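Local coordinates for protein oxidoreductase (Ralstonia eutropha, PDB 3HJ9) that binds flavin mononucleotide between the two subunits of its dimer and is probably an oxidoreductase of the nitroreductase family, at residues L173-A176 with G181-V184; L62-E67 with A176-G181; S66-A71 with A135-V140; R83-P88 with A164-E169. All blocks are in the same frame, centred on the assembly; numbering follows the deposited sequence.

Contact 1 (L173-A176 with G181-V184). With FMN (flavin mononucleotide), chain C.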
# COMPACT_ATOMS: atom_id res chain seq x y z
N LEU A 173 8.44 3.12 4.19
CA LEU A 173 9.35 2.20 4.88
C LEU A 173 10.82 2.53 4.53
O LEU A 173 11.67 2.57 5.45
CB LEU A 173 8.99 0.72 4.59
CG LEU A 173 7.64 0.25 5.18
CD1 LEU A 173 7.22 -1.13 4.66
CD2 LEU A 173 7.62 0.30 6.73
N TYR A 174 11.09 2.82 3.25
CA TYR A 174 12.44 3.26 2.86
C TYR A 174 12.80 4.56 3.62
O TYR A 174 13.89 4.64 4.21
CB TYR A 174 12.62 3.41 1.33
CG TYR A 174 13.97 3.93 1.05
CD1 TYR A 174 15.08 3.08 1.07
CD2 TYR A 174 14.19 5.30 0.91
CE1 TYR A 174 16.38 3.59 0.90
CE2 TYR A 174 15.48 5.82 0.75
CZ TYR A 174 16.56 4.97 0.73
OH TYR A 174 17.81 5.52 0.58
N CYS A 175 11.88 5.51 3.66
CA CYS A 175 12.14 6.78 4.36
C CYS A 175 12.49 6.56 5.83
O CYS A 175 13.46 7.16 6.34
CB CYS A 175 10.98 7.76 4.19
SG CYS A 175 10.94 8.36 2.49
N ALA A 176 11.76 5.64 6.47
CA ALA A 176 12.00 5.26 7.87
C ALA A 176 13.39 4.62 8.01
O ALA A 176 14.10 4.95 8.95
CB ALA A 176 10.91 4.31 8.39
N GLY A 181 11.64 11.90 6.14
CA GLY A 181 10.21 12.08 6.36
C GLY A 181 9.47 11.83 5.05
O GLY A 181 10.04 12.00 3.95
N ALA A 182 8.20 11.43 5.18
CA ALA A 182 7.30 11.21 4.06
C ALA A 182 5.82 11.44 4.48
O ALA A 182 5.50 11.30 5.67
CB ALA A 182 7.48 9.76 3.49
N VAL A 183 4.97 11.82 3.52
CA VAL A 183 3.50 11.90 3.77
C VAL A 183 2.79 11.66 2.45
O VAL A 183 3.11 12.34 1.46
CB VAL A 183 3.06 13.20 4.47
CG1 VAL A 183 3.38 14.42 3.62
CG2 VAL A 183 1.52 13.17 4.84
N VAL A 184 1.98 10.60 2.38
CA VAL A 184 1.17 10.29 1.22
C VAL A 184 -0.02 11.29 1.26
O VAL A 184 -0.52 11.67 2.34
CB VAL A 184 0.71 8.79 1.17
CG1 VAL A 184 -0.28 8.44 2.31
CG2 VAL A 184 0.11 8.50 -0.21
N1 FMN C . -2.18 13.54 4.75
C2 FMN C . -2.24 14.85 4.32
O2 FMN C . -1.68 15.74 4.97
N3 FMN C . -2.93 15.15 3.15
C4 FMN C . -3.58 14.16 2.43
O4 FMN C . -4.18 14.49 1.39
C4A FMN C . -3.52 12.83 2.87
N5 FMN C . -4.15 11.82 2.16
C5A FMN C . -4.02 10.49 2.55
C6 FMN C . -4.64 9.52 1.78
C7 FMN C . -4.55 8.17 2.15
C7M FMN C . -5.23 7.13 1.31
C8 FMN C . -3.86 7.80 3.31
C8M FMN C . -3.79 6.36 3.71
C9 FMN C . -3.24 8.78 4.10
C9A FMN C . -3.31 10.14 3.74
N10 FMN C . -2.70 11.17 4.46
C10 FMN C . -2.81 12.51 4.04
C1' FMN C . -1.86 10.90 5.67
C2' FMN C . -2.65 10.72 6.94
O2' FMN C . -3.19 11.95 7.38
C3' FMN C . -1.72 10.11 7.98
O3' FMN C . -1.44 8.78 7.57
C4' FMN C . -2.41 10.14 9.36
O4' FMN C . -2.26 11.47 9.85
C5' FMN C . -1.84 9.14 10.35
O5' FMN C . -0.48 9.51 10.58
P FMN C . 0.69 8.45 10.35
O1P FMN C . 0.38 7.09 10.93
O2P FMN C . 0.89 8.30 8.86
O3P FMN C . 1.94 9.01 11.02
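The end of helix 156-177 and the start of strand 181-185 come closest at C175 and G181, whose CA atoms lie 6.0 Å apart after a short turn. No hydrogen bond joins residues 173-176 to residues 181-184. The meeting is small and buried. It rests on C175 and A182, each with its CB directed at the other segment. C175 SG lies 3.9 Å from A182 CB. The same sulfur is 4.0 Å from G181 O, a plain contact. With chi1 at -71°, SG stands beside the C175 backbone N, which turns the sulfur toward A182. The pair lies at the interface of helix and sheet, and I211 of the adjacent strand 203-212 touches both residues. L68 of helix 62-73 also packs on C175.

Further along, the strand reaches the flavin bound as chain C. V183 CG2 is 3.7 Å from FMN N1. V184 follows, with CG1 3.5 Å from FMN C9 and the backbone V184 O 3.0 Å from FMN C10. This strand therefore has one end packed on the helix and the other against the isoalloxazine ring. It is an edge strand of the antiparallel sheet within the chain, leading from the long helix into the FMN pocket of a nitroreductase-type fold.

Contact 2 (L62-E67 with A176-G181)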
# COMPACT_ATOMS: atom_id res chain seq x y z
N LEU A 62 21.95 11.56 -4.56
CA LEU A 62 21.56 10.70 -5.68
C LEU A 62 21.34 9.24 -5.26
O LEU A 62 20.42 8.60 -5.76
CB LEU A 62 22.60 10.79 -6.81
CG LEU A 62 22.21 10.24 -8.18
CD1 LEU A 62 21.03 11.01 -8.78
CD2 LEU A 62 23.44 10.34 -9.09
N LYS A 63 22.16 8.74 -4.33
CA LYS A 63 22.01 7.37 -3.79
C LYS A 63 20.63 7.16 -3.16
O LYS A 63 20.02 6.12 -3.37
CB LYS A 63 23.10 7.05 -2.75
CG LYS A 63 23.13 5.57 -2.21
CD LYS A 63 24.24 5.38 -1.15
CE LYS A 63 24.30 3.96 -0.54
NZ LYS A 63 23.02 3.53 0.11
N GLN A 64 20.17 8.15 -2.38
CA GLN A 64 18.88 8.07 -1.73
C GLN A 64 17.74 8.23 -2.73
O GLN A 64 16.77 7.50 -2.63
CB GLN A 64 18.72 9.06 -0.58
CG GLN A 64 19.48 8.66 0.67
CD GLN A 64 19.13 9.53 1.88
OE1 GLN A 64 18.56 10.62 1.73
NE2 GLN A 64 19.50 9.06 3.08
N LEU A 65 17.85 9.17 -3.67
CA LEU A 65 16.81 9.29 -4.71
C LEU A 65 16.64 7.94 -5.44
O LEU A 65 15.52 7.48 -5.67
CB LEU A 65 17.15 10.38 -5.70
CG LEU A 65 16.17 10.71 -6.83
CD1 LEU A 65 14.77 11.04 -6.28
CD2 LEU A 65 16.78 11.85 -7.68
N SER A 66 17.77 7.32 -5.76
CA SER A 66 17.79 6.03 -6.46
C SER A 66 17.09 4.93 -5.69
O SER A 66 16.22 4.25 -6.23
CB SER A 66 19.23 5.62 -6.74
OG SER A 66 19.33 4.29 -7.21
N GLU A 67 17.50 4.74 -4.43
CA GLU A 67 16.92 3.70 -3.58
C GLU A 67 15.42 3.89 -3.30
O GLU A 67 14.67 2.93 -3.30
CB GLU A 67 17.75 3.52 -2.30
CG GLU A 67 19.15 2.97 -2.58
CD GLU A 67 20.00 2.81 -1.35
OE1 GLU A 67 19.68 3.42 -0.30
OE2 GLU A 67 20.99 2.05 -1.43
N ALA A 176 11.76 5.64 6.47
CA ALA A 176 12.00 5.26 7.87
C ALA A 176 13.39 4.62 8.01
O ALA A 176 14.10 4.95 8.95
CB ALA A 176 10.91 4.31 8.39
N SER A 177 13.76 3.73 7.08
CA SER A 177 15.11 3.11 7.12
C SER A 177 16.24 4.12 6.96
O SER A 177 17.27 3.93 7.54
CB SER A 177 15.31 2.05 6.02
OG SER A 177 15.50 2.65 4.73
N ALA A 178 16.04 5.15 6.13
CA ALA A 178 17.07 6.16 5.78
C ALA A 178 17.01 7.50 6.54
O ALA A 178 17.75 8.44 6.19
CB ALA A 178 16.99 6.45 4.28
N GLY A 179 16.15 7.61 7.55
CA GLY A 179 16.03 8.85 8.32
C GLY A 179 15.37 10.01 7.60
O GLY A 179 15.68 11.17 7.88
N LEU A 180 14.45 9.71 6.68
CA LEU A 180 13.75 10.72 5.91
C LEU A 180 12.27 10.75 6.34
O LEU A 180 11.73 9.77 6.84
CB LEU A 180 13.82 10.38 4.41
CG LEU A 180 15.16 10.45 3.68
CD1 LEU A 180 15.01 9.93 2.23
CD2 LEU A 180 15.69 11.90 3.69
N GLY A 181 11.64 11.90 6.14
CA GLY A 181 10.21 12.08 6.36
C GLY A 181 9.47 11.83 5.05
O GLY A 181 10.04 12.00 3.95
O HOH W 1 19.29 11.30 5.66
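This is a small, partly buried side-chain contact between helix 62-73 and the turn that follows helix 156-177. Q64 carries it from the helix side, and A178 and L180 receive it. The nearest CA atoms, those of Q64 and A178, are 8.0 Å apart, so the backbones stay separate. No direct hydrogen bond crosses.

The Q64 chain leaves with CG beside its backbone N (chi1 -75°) and runs extended beyond CG. This carries the amide across to the turn. Its two ends meet different neighbours. Q64 NE2 lies 3.8 Å from A178 CB and 3.6 Å from A178 O. A water connects Q64 NE2 with A178 O: A178 O accepts a hydrogen bond from it at 3.3 Å, and Q64 NE2 gives it a weak one. Q64 OE1 faces the branched end of L180 and is 3.7 Å from both L180 CD1 and L180 CD2. The Q64 and L180 side chains cross obliquely. R213 touches both of them, and Y174 packs on Q64 from within helix 156-177.

One turn further along its helix, E67 takes a salt bridge from K63, with K63 NZ to E67 OE2 at 2.9 Å. The lysine comes from above the carboxylate plane, 40° out of it. The other carboxylate oxygen of E67 is bonded to Y174.

A178 is the first residue to leave helical geometry, and G179 follows with a positive phi of 72°. L180 N probably bonds back to C175 O. This is a glycine C-cap, consistent with a Schellman motif, that ends helix 156-177 and leads into strand 181-185.

Contact 3 (S66-A71 with A135-V140)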
# COMPACT_ATOMS: atom_id res chain seq x y z
N SER A 66 17.77 7.32 -5.76
CA SER A 66 17.79 6.03 -6.46
C SER A 66 17.09 4.93 -5.69
O SER A 66 16.22 4.25 -6.23
CB SER A 66 19.23 5.62 -6.74
OG SER A 66 19.33 4.29 -7.21
N GLU A 67 17.50 4.74 -4.43
CA GLU A 67 16.92 3.70 -3.58
C GLU A 67 15.42 3.89 -3.30
O GLU A 67 14.67 2.93 -3.30
CB GLU A 67 17.75 3.52 -2.30
CG GLU A 67 19.15 2.97 -2.58
CD GLU A 67 20.00 2.81 -1.35
OE1 GLU A 67 19.68 3.42 -0.30
OE2 GLU A 67 20.99 2.05 -1.43
N LEU A 68 15.00 5.13 -3.11
CA LEU A 68 13.59 5.52 -2.90
C LEU A 68 12.73 5.11 -4.10
O LEU A 68 11.66 4.45 -3.95
CB LEU A 68 13.47 7.05 -2.71
CG LEU A 68 12.08 7.70 -2.69
CD1 LEU A 68 11.27 7.18 -1.46
CD2 LEU A 68 12.20 9.24 -2.72
N LEU A 69 13.19 5.54 -5.28
CA LEU A 69 12.50 5.22 -6.52
C LEU A 69 12.46 3.70 -6.74
O LEU A 69 11.42 3.21 -7.08
CB LEU A 69 13.09 5.96 -7.73
CG LEU A 69 12.80 7.47 -7.73
CD1 LEU A 69 13.64 8.15 -8.77
CD2 LEU A 69 11.32 7.77 -7.98
N TRP A 70 13.57 3.00 -6.52
CA TRP A 70 13.61 1.54 -6.63
C TRP A 70 12.65 0.86 -5.61
O TRP A 70 11.95 -0.11 -5.97
CB TRP A 70 15.03 1.02 -6.49
CG TRP A 70 15.09 -0.44 -6.65
CD1 TRP A 70 15.14 -1.15 -7.81
CD2 TRP A 70 15.06 -1.39 -5.60
NE1 TRP A 70 15.14 -2.50 -7.55
CE2 TRP A 70 15.09 -2.67 -6.19
CE3 TRP A 70 15.01 -1.28 -4.20
CZ2 TRP A 70 15.08 -3.85 -5.44
CZ3 TRP A 70 15.01 -2.45 -3.44
CH2 TRP A 70 15.06 -3.72 -4.06
N ALA A 71 12.69 1.33 -4.36
CA ALA A 71 11.80 0.84 -3.31
C ALA A 71 10.35 0.97 -3.80
O ALA A 71 9.63 -0.05 -3.86
CB ALA A 71 12.02 1.59 -1.96
N ALA A 135 8.93 20.64 0.34
CA ALA A 135 9.92 19.58 0.52
C ALA A 135 10.81 19.44 -0.74
O ALA A 135 10.44 19.93 -1.79
CB ALA A 135 9.23 18.26 0.83
N PRO A 136 11.97 18.77 -0.62
CA PRO A 136 12.88 18.60 -1.75
C PRO A 136 12.29 17.91 -2.97
O PRO A 136 12.72 18.19 -4.08
CB PRO A 136 14.02 17.77 -1.17
CG PRO A 136 13.94 17.93 0.26
CD PRO A 136 12.57 18.29 0.63
N LEU A 137 11.33 17.01 -2.76
CA LEU A 137 10.68 16.32 -3.87
C LEU A 137 9.27 15.83 -3.54
O LEU A 137 8.91 15.72 -2.36
CB LEU A 137 11.55 15.16 -4.37
CG LEU A 137 11.66 13.85 -3.59
CD1 LEU A 137 10.50 12.91 -3.86
CD2 LEU A 137 12.96 13.14 -3.97
N ASP A 138 8.47 15.60 -4.59
CA ASP A 138 7.17 14.95 -4.47
C ASP A 138 7.17 13.75 -5.43
O ASP A 138 7.62 13.89 -6.56
CB ASP A 138 5.99 15.82 -4.97
CG ASP A 138 5.58 16.92 -4.03
OD1 ASP A 138 5.92 16.90 -2.83
OD2 ASP A 138 4.85 17.82 -4.53
N LEU A 139 6.67 12.61 -4.99
CA LEU A 139 6.36 11.52 -5.93
C LEU A 139 4.88 11.65 -6.33
O LEU A 139 4.06 11.96 -5.48
CB LEU A 139 6.57 10.17 -5.30
CG LEU A 139 7.97 9.86 -4.83
CD1 LEU A 139 7.94 8.42 -4.21
CD2 LEU A 139 8.99 10.02 -5.96
N VAL A 140 4.54 11.48 -7.62
CA VAL A 140 3.12 11.35 -8.06
C VAL A 140 2.90 9.96 -8.67
O VAL A 140 3.63 9.55 -9.62
CB VAL A 140 2.69 12.41 -9.07
CG1 VAL A 140 1.17 12.35 -9.24
CG2 VAL A 140 3.13 13.78 -8.60
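Helix 62-73 lies on the antiparallel sheet of this nitroreductase-type fold, and its L68 and L69 meet L137 and L139 of strand 137-144. The helix and strand segments run nearly parallel, at 18°, with their axes 11.6 Å apart. All four leucines are buried, and the contact is apolar.

S66 and E67 come first in the segment and serve to place it: S66 OG has P32 O and H112 NE2 as partners. L68 is directed at the strand. Its CG stands anti to the backbone N (chi1 171°), and the side chain meets L137 tip to tip, with 4.2 Å between L68 CD2 and L137 CD2. L68 CG also lies 4.5 Å from L139 CD1. L68 has helix 156-177 beside it too, at A171, Y174 and C175.

The CB of L69 does not point at the strand, yet its CD2 reaches L139, at an oblique angle. V98 of strand 94-100 touches both leucines. W70 belongs to another surface: its ring meets that of W47 of the second subunit. A71 packs there as well, on L46 of that subunit. Between residues 66-71 and 135-140 the closest pair is L69 CD2 and L139 CD2, at 3.8 Å.

Contact 4 (R83-P88 with A164-E169). With FMN (flavin mononucleotide), chain F.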
# COMPACT_ATOMS: atom_id res chain seq x y z
N ARG A 83 8.35 -6.40 -10.08
CA ARG A 83 8.56 -5.16 -9.34
C ARG A 83 8.55 -5.34 -7.82
O ARG A 83 8.13 -6.37 -7.31
CB ARG A 83 7.53 -4.12 -9.79
CG ARG A 83 7.38 -3.93 -11.34
CD ARG A 83 8.67 -3.48 -12.01
NE ARG A 83 8.65 -3.59 -13.47
CZ ARG A 83 8.16 -2.70 -14.32
NH1 ARG A 83 7.58 -1.56 -13.92
NH2 ARG A 83 8.26 -2.96 -15.62
N THR A 84 9.00 -4.31 -7.12
CA THR A 84 9.04 -4.32 -5.66
C THR A 84 7.65 -4.27 -5.05
O THR A 84 7.52 -4.63 -3.90
CB THR A 84 9.86 -3.13 -5.11
OG1 THR A 84 9.35 -1.95 -5.72
CG2 THR A 84 11.38 -3.29 -5.46
N ALA A 85 6.63 -3.85 -5.82
CA ALA A 85 5.22 -3.74 -5.39
C ALA A 85 4.33 -4.52 -6.36
O ALA A 85 4.65 -4.63 -7.57
CB ALA A 85 4.79 -2.26 -5.33
N PRO A 86 3.23 -5.08 -5.86
CA PRO A 86 2.33 -5.82 -6.74
C PRO A 86 1.54 -4.91 -7.69
O PRO A 86 1.52 -3.68 -7.54
CB PRO A 86 1.41 -6.53 -5.75
CG PRO A 86 1.33 -5.54 -4.60
CD PRO A 86 2.69 -4.98 -4.49
N SER A 87 0.93 -5.53 -8.67
CA SER A 87 0.04 -4.83 -9.62
C SER A 87 -0.94 -5.81 -10.24
O SER A 87 -0.52 -6.91 -10.56
CB SER A 87 0.86 -4.12 -10.72
OG SER A 87 1.50 -5.06 -11.57
N PRO A 88 -2.21 -5.42 -10.46
CA PRO A 88 -3.23 -6.32 -11.03
C PRO A 88 -2.81 -6.89 -12.39
O PRO A 88 -2.30 -6.14 -13.23
CB PRO A 88 -4.47 -5.41 -11.15
CG PRO A 88 -3.92 -4.08 -11.29
CD PRO A 88 -2.72 -4.03 -10.40
N ALA A 164 -0.99 1.90 -6.00
CA ALA A 164 -0.34 3.16 -5.56
C ALA A 164 -0.04 3.19 -4.04
O ALA A 164 1.06 3.61 -3.62
CB ALA A 164 -1.13 4.38 -6.00
N GLY A 165 -0.99 2.68 -3.24
CA GLY A 165 -0.81 2.56 -1.80
C GLY A 165 0.37 1.69 -1.39
O GLY A 165 1.09 2.02 -0.47
N ALA A 166 0.50 0.54 -2.04
CA ALA A 166 1.58 -0.41 -1.80
C ALA A 166 2.91 0.21 -2.14
O ALA A 166 3.86 0.10 -1.37
CB ALA A 166 1.39 -1.65 -2.61
N MSE A 167 2.95 0.91 -3.27
CA MSE A 167 4.19 1.55 -3.74
C MSE A 167 4.56 2.70 -2.83
O MSE A 167 5.75 2.87 -2.46
CB MSE A 167 4.03 2.04 -5.17
CG MSE A 167 3.78 0.90 -6.11
SE MSE A 167 3.04 1.53 -7.80
CE MSE A 167 4.64 1.71 -8.82
N ALA A 168 3.56 3.47 -2.43
CA ALA A 168 3.76 4.57 -1.46
C ALA A 168 4.18 3.97 -0.11
O ALA A 168 4.95 4.60 0.62
CB ALA A 168 2.48 5.40 -1.28
N GLU A 169 3.72 2.74 0.23
CA GLU A 169 4.12 2.11 1.50
C GLU A 169 5.59 1.68 1.48
O GLU A 169 6.31 1.86 2.47
CB GLU A 169 3.21 0.94 1.89
CG GLU A 169 3.45 0.37 3.26
CD GLU A 169 3.23 1.35 4.42
OE1 GLU A 169 2.81 2.51 4.18
OE2 GLU A 169 3.47 0.94 5.59
N1 FMN F . -3.59 -12.08 -8.01
C2 FMN F . -4.55 -13.06 -8.09
O2 FMN F . -4.23 -14.22 -8.29
N3 FMN F . -5.89 -12.74 -7.93
C4 FMN F . -6.30 -11.44 -7.73
O4 FMN F . -7.51 -11.22 -7.57
C4A FMN F . -5.34 -10.44 -7.66
N5 FMN F . -5.73 -9.13 -7.40
C5A FMN F . -4.82 -8.11 -7.27
C6 FMN F . -5.30 -6.81 -7.02
C7 FMN F . -4.39 -5.75 -6.87
C7M FMN F . -4.90 -4.37 -6.59
C8 FMN F . -3.02 -6.00 -6.99
C8M FMN F . -2.01 -4.89 -6.85
C9 FMN F . -2.55 -7.28 -7.24
C9A FMN F . -3.44 -8.38 -7.39
N10 FMN F . -3.03 -9.72 -7.65
C10 FMN F . -3.97 -10.75 -7.79
C1' FMN F . -1.58 -10.08 -7.75
C2' FMN F . -0.94 -9.69 -9.06
O2' FMN F . -1.44 -10.56 -10.03
C3' FMN F . 0.58 -9.75 -8.96
O3' FMN F . 0.96 -8.76 -8.05
C4' FMN F . 1.28 -9.62 -10.33
O4' FMN F . 1.03 -10.80 -11.03
C5' FMN F . 2.79 -9.48 -10.32
O5' FMN F . 3.35 -10.51 -9.53
P FMN F . 4.21 -10.07 -8.24
O1P FMN F . 5.07 -8.85 -8.44
O2P FMN F . 3.28 -9.70 -7.08
O3P FMN F . 4.99 -11.32 -7.89
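The loop after strand 82-83 forms part of an FMN pocket, and its A85 and P86 rest on A166 and M167 of helix 156-177. The CA atoms of A85 and M167 are only 5.6 Å apart. A85 points its CB at the helix, where A85 CB lies 3.4 Å from M167 CG, tighter than usual for two carbons. M167 is a selenomethionine here. Its CG stands beside the backbone N (chi1 -63°), which brings this carbon against A85, while the end of the chain bends at chi3. A166 CB meets P86 CD at 4.0 Å. A166 CB also touches A85 CB more loosely. F141, I94 and V96 of the sheet pack on M167 as well.

The loop meets the flavin bound as chain F. S87 N donates a hydrogen bond to FMN O3' at 3.3 Å, with an N-H...O angle of 154°. P86 CB lies 3.2 Å from the same FMN O3'. P88 CD touches the dimethyl end of the isoalloxazine, 3.7 Å from FMN C8M. The ribityl chain and the ring thus both meet this loop.

R77 also bonds the flavin, while S51, R49, R53, D130 and W187 of the second subunit complete its grip. R49 of that subunit also bonds R83 O and T84 O. An FMN held between two subunits in this way is characteristic of nitroreductase-family dimers.

Contacts 1, 2 and 4 all use helix 156-177, and contacts 2 and 3 share helix 62-73. Y174 joins the two helices: Y174 OH is 2.9 Å from E67 OE1, and its ring packs on L68. C175 SG also reaches L68 CD1 at 4.1 Å, so contacts 1 and 3 form one core. T84 OG1 lies 2.7 Å from A71 O and ties contact 4 to contact 3. Contacts 1 and 4 have centres about 14 Å apart and serve different flavins of the dimer. V184 CG2 and A168 CB still touch at 4.0 Å. Contacts 2 and 3 are more remote: the side chains of L180 and L139 lie about 14 and 13 Å from a bound FMN.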